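Local coordinates for protein ATP:cob(I)alamin adenosyltransferase (Salmonella enterica subsp. enterica serovar Livingstone, PDB 5CX7) that binds heme through its C-terminal domain and probably converts cob(I)alamin to adenosylcobalamin, the cofactor of propanediol dehydratase, at residues Ile39-Ala42 with His43-Thr47; Ser59-Leu62 with Ala63-Ala67. All coordinates share one frame; numbering follows the deposited sequence.

Interaction 1. Residues Ile39-Ala42 with His43-Thr47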
ATOM      1  N   ILE E  39     -16.579  10.216 -14.022  1.00 12.83           N
ATOM      2  CA  ILE E  39     -16.185  11.562 -14.479  1.00 12.54           C
ATOM      3  C   ILE E  39     -15.267  12.131 -13.378  1.00 12.83           C
ATOM      4  O   ILE E  39     -15.639  12.164 -12.237  1.00 10.02           O
ATOM      5  CB  ILE E  39     -17.368  12.495 -14.708  1.00 13.05           C
ATOM      6  CG1 ILE E  39     -18.360  11.859 -15.706  1.00 13.51           C
ATOM      7  CG2 ILE E  39     -16.901  13.827 -15.250  1.00 14.14           C
ATOM      8  CD1 ILE E  39     -19.681  12.565 -15.814  1.00 14.83           C
ATOM      9  N   VAL E  40     -14.143  12.670 -13.830  1.00 14.83           N
ATOM     10  CA  VAL E  40     -13.252  13.456 -12.988  1.00 16.54           C
ATOM     11  C   VAL E  40     -13.170  14.902 -13.530  1.00 15.84           C
ATOM     12  O   VAL E  40     -13.488  15.167 -14.680  1.00 17.52           O
ATOM     13  CB  VAL E  40     -11.838  12.844 -12.854  1.00 15.35           C
ATOM     14  CG1 VAL E  40     -11.891  11.430 -12.328  1.00 15.58           C
ATOM     15  CG2 VAL E  40     -11.096  12.907 -14.165  1.00 15.25           C
ATOM     16  N   ASP E  41     -12.869  15.833 -12.649  1.00 14.86           N
ATOM     17  CA  ASP E  41     -12.679  17.211 -13.037  1.00 15.43           C
ATOM     18  C   ASP E  41     -11.282  17.433 -13.596  1.00 17.38           C
ATOM     19  O   ASP E  41     -10.481  16.499 -13.729  1.00 14.59           O
ATOM     20  CB  ASP E  41     -13.070  18.180 -11.890  1.00 16.45           C
ATOM     21  CG  ASP E  41     -12.089  18.171 -10.720  1.00 17.74           C
ATOM     22  OD1 ASP E  41     -10.977  17.624 -10.807  1.00 19.97           O
ATOM     23  OD2 ASP E  41     -12.519  18.724  -9.691  1.00 21.02           O
ATOM     24  N   ALA E  42     -10.979  18.674 -13.959  1.00 18.09           N
ATOM     25  CA  ALA E  42      -9.672  18.989 -14.545  1.00 21.62           C
ATOM     26  C   ALA E  42      -8.496  18.732 -13.630  1.00 24.52           C
ATOM     27  O   ALA E  42      -7.373  18.664 -14.110  1.00 28.12           O
ATOM     28  CB  ALA E  42      -9.631  20.463 -14.998  1.00 24.81           C
ATOM     29  N   HIS E  43      -8.720  18.603 -12.334  1.00 21.89           N
ATOM     30  CA  HIS E  43      -7.631  18.286 -11.383  1.00 21.76           C
ATOM     31  C   HIS E  43      -7.584  16.803 -11.058  1.00 20.17           C
ATOM     32  O   HIS E  43      -6.806  16.366 -10.239  1.00 20.04           O
ATOM     33  CB  HIS E  43      -7.853  19.151 -10.127  1.00 24.44           C
ATOM     34  CG  HIS E  43      -8.243  20.548 -10.480  1.00 28.57           C
ATOM     35  ND1 HIS E  43      -7.392  21.401 -11.152  1.00 32.50           N
ATOM     36  CD2 HIS E  43      -9.435  21.185 -10.402  1.00 32.07           C
ATOM     37  CE1 HIS E  43      -8.029  22.522 -11.425  1.00 34.10           C
ATOM     38  NE2 HIS E  43      -9.269  22.417 -10.984  1.00 35.21           N
ATOM     39  N   GLY E  44      -8.404  16.002 -11.723  1.00 20.05           N
ATOM     40  CA  GLY E  44      -8.454  14.554 -11.468  1.00 19.95           C
ATOM     41  C   GLY E  44      -9.285  14.098 -10.277  1.00 19.37           C
ATOM     42  O   GLY E  44      -9.280  12.930  -9.961  1.00 22.63           O
ATOM     43  N   THR E  45     -10.048  14.996  -9.666  1.00 17.97           N
ATOM     44  CA  THR E  45     -10.899  14.618  -8.582  1.00 16.08           C
ATOM     45  C   THR E  45     -12.128  13.922  -9.101  1.00 16.48           C
ATOM     46  O   THR E  45     -12.890  14.482  -9.950  1.00 14.35           O
ATOM     47  CB  THR E  45     -11.307  15.839  -7.735  1.00 16.40           C
ATOM     48  OG1 THR E  45     -10.105  16.476  -7.289  1.00 18.18           O
ATOM     49  CG2 THR E  45     -12.162  15.468  -6.503  1.00 17.00           C
ATOM     50  N   GLU E  46     -12.445  12.783  -8.510  1.00 16.95           N
ATOM     51  CA  GLU E  46     -13.728  12.106  -8.768  1.00 19.34           C
ATOM     52  C   GLU E  46     -14.915  12.990  -8.570  1.00 18.95           C
ATOM     53  O   GLU E  46     -15.135  13.476  -7.457  1.00 15.73           O
ATOM     54  CB  GLU E  46     -13.969  10.871  -7.830  1.00 24.31           C
ATOM     55  CG  GLU E  46     -13.169   9.766  -8.394  1.00 30.38           C
ATOM     56  CD  GLU E  46     -13.492   8.342  -7.776  1.00 35.53           C
ATOM     57  OE1 GLU E  46     -12.619   7.471  -7.356  1.00 35.04           O
ATOM     58  OE2 GLU E  46     -14.729   8.132  -7.727  1.00 38.82           O
ATOM     59  N   THR E  47     -15.764  13.080  -9.595  1.00 17.07           N
ATOM     60  CA  THR E  47     -16.893  13.978  -9.547  1.00 15.21           C
ATOM     61  C   THR E  47     -18.210  13.219  -9.646  1.00 14.75           C
ATOM     62  O   THR E  47     -19.145  13.533  -8.926  1.00 13.45           O
ATOM     63  CB  THR E  47     -16.742  15.095 -10.611  1.00 16.52           C
ATOM     64  OG1 THR E  47     -15.516  15.767 -10.359  1.00 16.16           O
ATOM     65  CG2 THR E  47     -17.893  16.140 -10.484  1.00 17.23           C
TER
HETATM   66  O   HOH W   1     -10.988  19.212  -7.625  1.00 24.77           O
HETATM   67  O   HOH W   2     -15.356  17.913  -8.955  1.00 28.38           O
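Asp41 turns its carboxylate back over the bend of a beta hairpin, where OD1 takes two backbone N-H groups: His43 N at 2.9 Å and Thr45 N at 3.0 Å. The donors meet OD1 from opposite faces of the carboxylate plane, each about 50° out of it, which should restrain the group's rotation. A chi1 of 71°, with CG lodged between the backbone N and the carbonyl carbon, directs the carboxylate to these amides. The other oxygen, OD2, accepts from two waters, one bridging to Thr45 OG1 and the other to Thr47 OG1. The main chain closes a type I turn from Asp41 to Gly44, whose N donates to Asp41 O (2.9 Å) from above the carbonyl plane. Farther along, Asp41 N is satisfied by Thr45 O, while Thr47 N reaches Ile39 O at 2.8 Å, in the carbonyl plane. Between these last two bonds Val40 and Glu46 form an antiparallel non-hydrogen-bonded pair, and Val40 CA makes a CA-H...O contact with Thr45 O. The hairpin joins strands 36-41 and 46-51. Ile39 packs on Leu17, Leu20 and Thr21 of helix 14-31, whereas Val40 faces Ala67 and Val71 of helix 59-72.

Interaction 2. Residues Ser59-Leu62 with Ala63-Ala67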
ATOM      1  N   SER E  59     -14.411  -3.185 -13.330  1.00 11.46           N
ATOM      2  CA  SER E  59     -14.791  -1.873 -13.854  1.00 12.17           C
ATOM      3  C   SER E  59     -14.980  -0.768 -12.821  1.00 12.21           C
ATOM      4  O   SER E  59     -14.761   0.410 -13.129  1.00 11.88           O
ATOM      5  CB  SER E  59     -16.109  -2.038 -14.681  1.00 12.84           C
ATOM      6  OG  SER E  59     -15.793  -2.963 -15.705  1.00 12.98           O
ATOM      7  N   SER E  60     -15.276  -1.141 -11.579  1.00 11.90           N
ATOM      8  CA  SER E  60     -15.262  -0.195 -10.425  1.00 13.41           C
ATOM      9  C   SER E  60     -13.918   0.511 -10.221  1.00 12.37           C
ATOM     10  O   SER E  60     -13.874   1.639  -9.738  1.00 12.64           O
ATOM     11  CB  SER E  60     -15.727  -0.858  -9.119  1.00 13.18           C
ATOM     12  OG  SER E  60     -17.090  -1.245  -9.287  1.00 14.37           O
ATOM     13  N   GLU E  61     -12.848  -0.159 -10.586  1.00 13.94           N
ATOM     14  CA  GLU E  61     -11.475   0.410 -10.470  1.00 14.31           C
ATOM     15  C   GLU E  61     -11.027   0.961 -11.804  1.00 13.00           C
ATOM     16  O   GLU E  61     -10.497   2.056 -11.852  1.00 13.45           O
ATOM     17  CB  GLU E  61     -10.534  -0.703  -9.949  1.00 16.09           C
ATOM     18  CG  GLU E  61      -9.093  -0.268  -9.782  1.00 18.77           C
ATOM     19  CD  GLU E  61      -8.268  -1.194  -8.909  1.00 21.15           C
ATOM     20  OE1 GLU E  61      -8.815  -2.173  -8.315  1.00 22.37           O
ATOM     21  OE2 GLU E  61      -7.011  -0.995  -8.852  1.00 21.61           O
ATOM     22  N   LEU E  62     -11.321   0.225 -12.897  1.00 12.23           N
ATOM     23  CA  LEU E  62     -10.855   0.667 -14.207  1.00 12.94           C
ATOM     24  C   LEU E  62     -11.520   1.947 -14.744  1.00 12.16           C
ATOM     25  O   LEU E  62     -10.817   2.828 -15.310  1.00 12.65           O
ATOM     26  CB  LEU E  62     -11.030  -0.431 -15.294  1.00 12.97           C
ATOM     27  CG  LEU E  62     -10.211  -1.672 -15.119  1.00 12.21           C
ATOM     28  CD1 LEU E  62     -10.626  -2.716 -16.093  1.00 12.92           C
ATOM     29  CD2 LEU E  62      -8.696  -1.428 -15.180  1.00 12.98           C
ATOM     30  N   ALA E  63     -12.810   2.123 -14.517  1.00 12.89           N
ATOM     31  CA  ALA E  63     -13.460   3.360 -15.046  1.00 12.83           C
ATOM     32  C   ALA E  63     -12.901   4.684 -14.419  1.00 13.13           C
ATOM     33  O   ALA E  63     -12.508   5.591 -15.176  1.00 12.16           O
ATOM     34  CB  ALA E  63     -14.984   3.300 -14.975  1.00 12.69           C
ATOM     35  N   PRO E  64     -12.783   4.772 -13.061  1.00 15.05           N
ATOM     36  CA  PRO E  64     -12.235   6.009 -12.516  1.00 14.59           C
ATOM     37  C   PRO E  64     -10.792   6.188 -12.901  1.00 12.40           C
ATOM     38  O   PRO E  64     -10.327   7.338 -13.122  1.00 12.20           O
ATOM     39  CB  PRO E  64     -12.374   5.855 -10.999  1.00 16.35           C
ATOM     40  CG  PRO E  64     -13.357   4.711 -10.823  1.00 17.65           C
ATOM     41  CD  PRO E  64     -13.392   3.901 -12.030  1.00 16.70           C
ATOM     42  N   LYS E  65     -10.059   5.101 -12.968  1.00 12.26           N
ATOM     43  CA  LYS E  65      -8.654   5.201 -13.466  1.00 12.15           C
ATOM     44  C   LYS E  65      -8.543   5.725 -14.878  1.00 11.94           C
ATOM     45  O   LYS E  65      -7.626   6.493 -15.212  1.00 10.82           O
ATOM     46  CB  LYS E  65      -7.913   3.865 -13.313  1.00 12.37           C
ATOM     47  CG  LYS E  65      -7.630   3.581 -11.808  1.00 13.70           C
ATOM     48  CD  LYS E  65      -6.934   2.274 -11.645  1.00 12.86           C
ATOM     49  CE  LYS E  65      -6.382   2.214 -10.160  1.00 14.52           C
ATOM     50  NZ  LYS E  65      -5.562   1.016  -9.987  1.00 14.09           N
ATOM     51  N   LYS E  66      -9.385   5.220 -15.763  1.00 11.62           N
ATOM     52  CA  LYS E  66      -9.382   5.783 -17.126  1.00 10.80           C
ATOM     53  C   LYS E  66      -9.621   7.257 -17.170  1.00  9.50           C
ATOM     54  O   LYS E  66      -9.019   8.007 -17.963  1.00 10.77           O
ATOM     55  CB  LYS E  66     -10.373   5.039 -18.017  1.00 10.86           C
ATOM     56  CG  LYS E  66     -10.000   3.642 -18.371  1.00 11.48           C
ATOM     57  CD  LYS E  66     -11.040   3.020 -19.346  1.00 11.17           C
ATOM     58  CE  LYS E  66     -10.898   1.504 -19.396  1.00 11.94           C
ATOM     59  NZ  LYS E  66     -11.912   0.869 -20.277  1.00 12.20           N
ATOM     60  N   ALA E  67     -10.597   7.714 -16.382  1.00 10.78           N
ATOM     61  CA  ALA E  67     -10.963   9.098 -16.354  1.00 11.51           C
ATOM     62  C   ALA E  67      -9.837   9.932 -15.826  1.00 11.74           C
ATOM     63  O   ALA E  67      -9.473  10.998 -16.408  1.00 10.54           O
ATOM     64  CB  ALA E  67     -12.195   9.293 -15.517  1.00 12.74           C
TER
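Ser59 O accepts from Ala63 N (2.9 Å, 165° at the hydrogen), and Leu62 O from Lys66 N (2.8 Å, 164°), the i to i+4 pattern of an alpha helix. This opening part of helix 59-72 is kinked at Pro64, whose nitrogen carries no hydrogen for the turn before. In place of that bond the ring lies against the carbonyl oxygens, its CD 3.3 Å from Ser60 O. One residue on, Lys65 N still bonds Glu61 O, but at a longer 3.3 Å. Glu61 and Lys65, also four apart, run side by side in the same direction, both extended beyond CG. Glu61 has its CG trans to the backbone N (chi1 180°), and Lys65 CE packs against that CG at 3.7 Å. The carboxylate has a second cation on its other oxygen, Lys100 of a neighbouring subunit, and Lys65 NZ also donates to Gly99 O of its own chain and to His96 O of that neighbouring subunit, placing this ion pair at a subunit interface. Lys66 instead sends its extended chain to Asp130 OD2, Gly105 O and Ile122 O. Within the Glu61-Lys65 salt bridge, NZ meets OE2 at 2.7 Å on the anti lone pair, the one directed away from OE1.

How the interactions relate
Interaction 1 closes the hairpin of strands 36-41 and 46-51, and interaction 2 lies in helix 59-72, which follows that hairpin in the chain and packs on the sheet. Their centres are about 12 Å apart, and they touch where Val40 CG2 meets Ala67 O at 3.4 Å and Pro64 CB lies beside Glu46. Both are partly buried. In interaction 1 the buried residues are Ile39 and Val40, while the turn is more open, and a carboxylate there gathers backbone amides and waters. Interaction 2 buries Ser59, Leu62, Ala63 and Lys66, and its carboxylate pairs with lysines. Neighbouring subunits approach both: the His43 ring stacks on His43 of a neighbouring subunit, whereas Leu62 packs on Leu97 of another subunit.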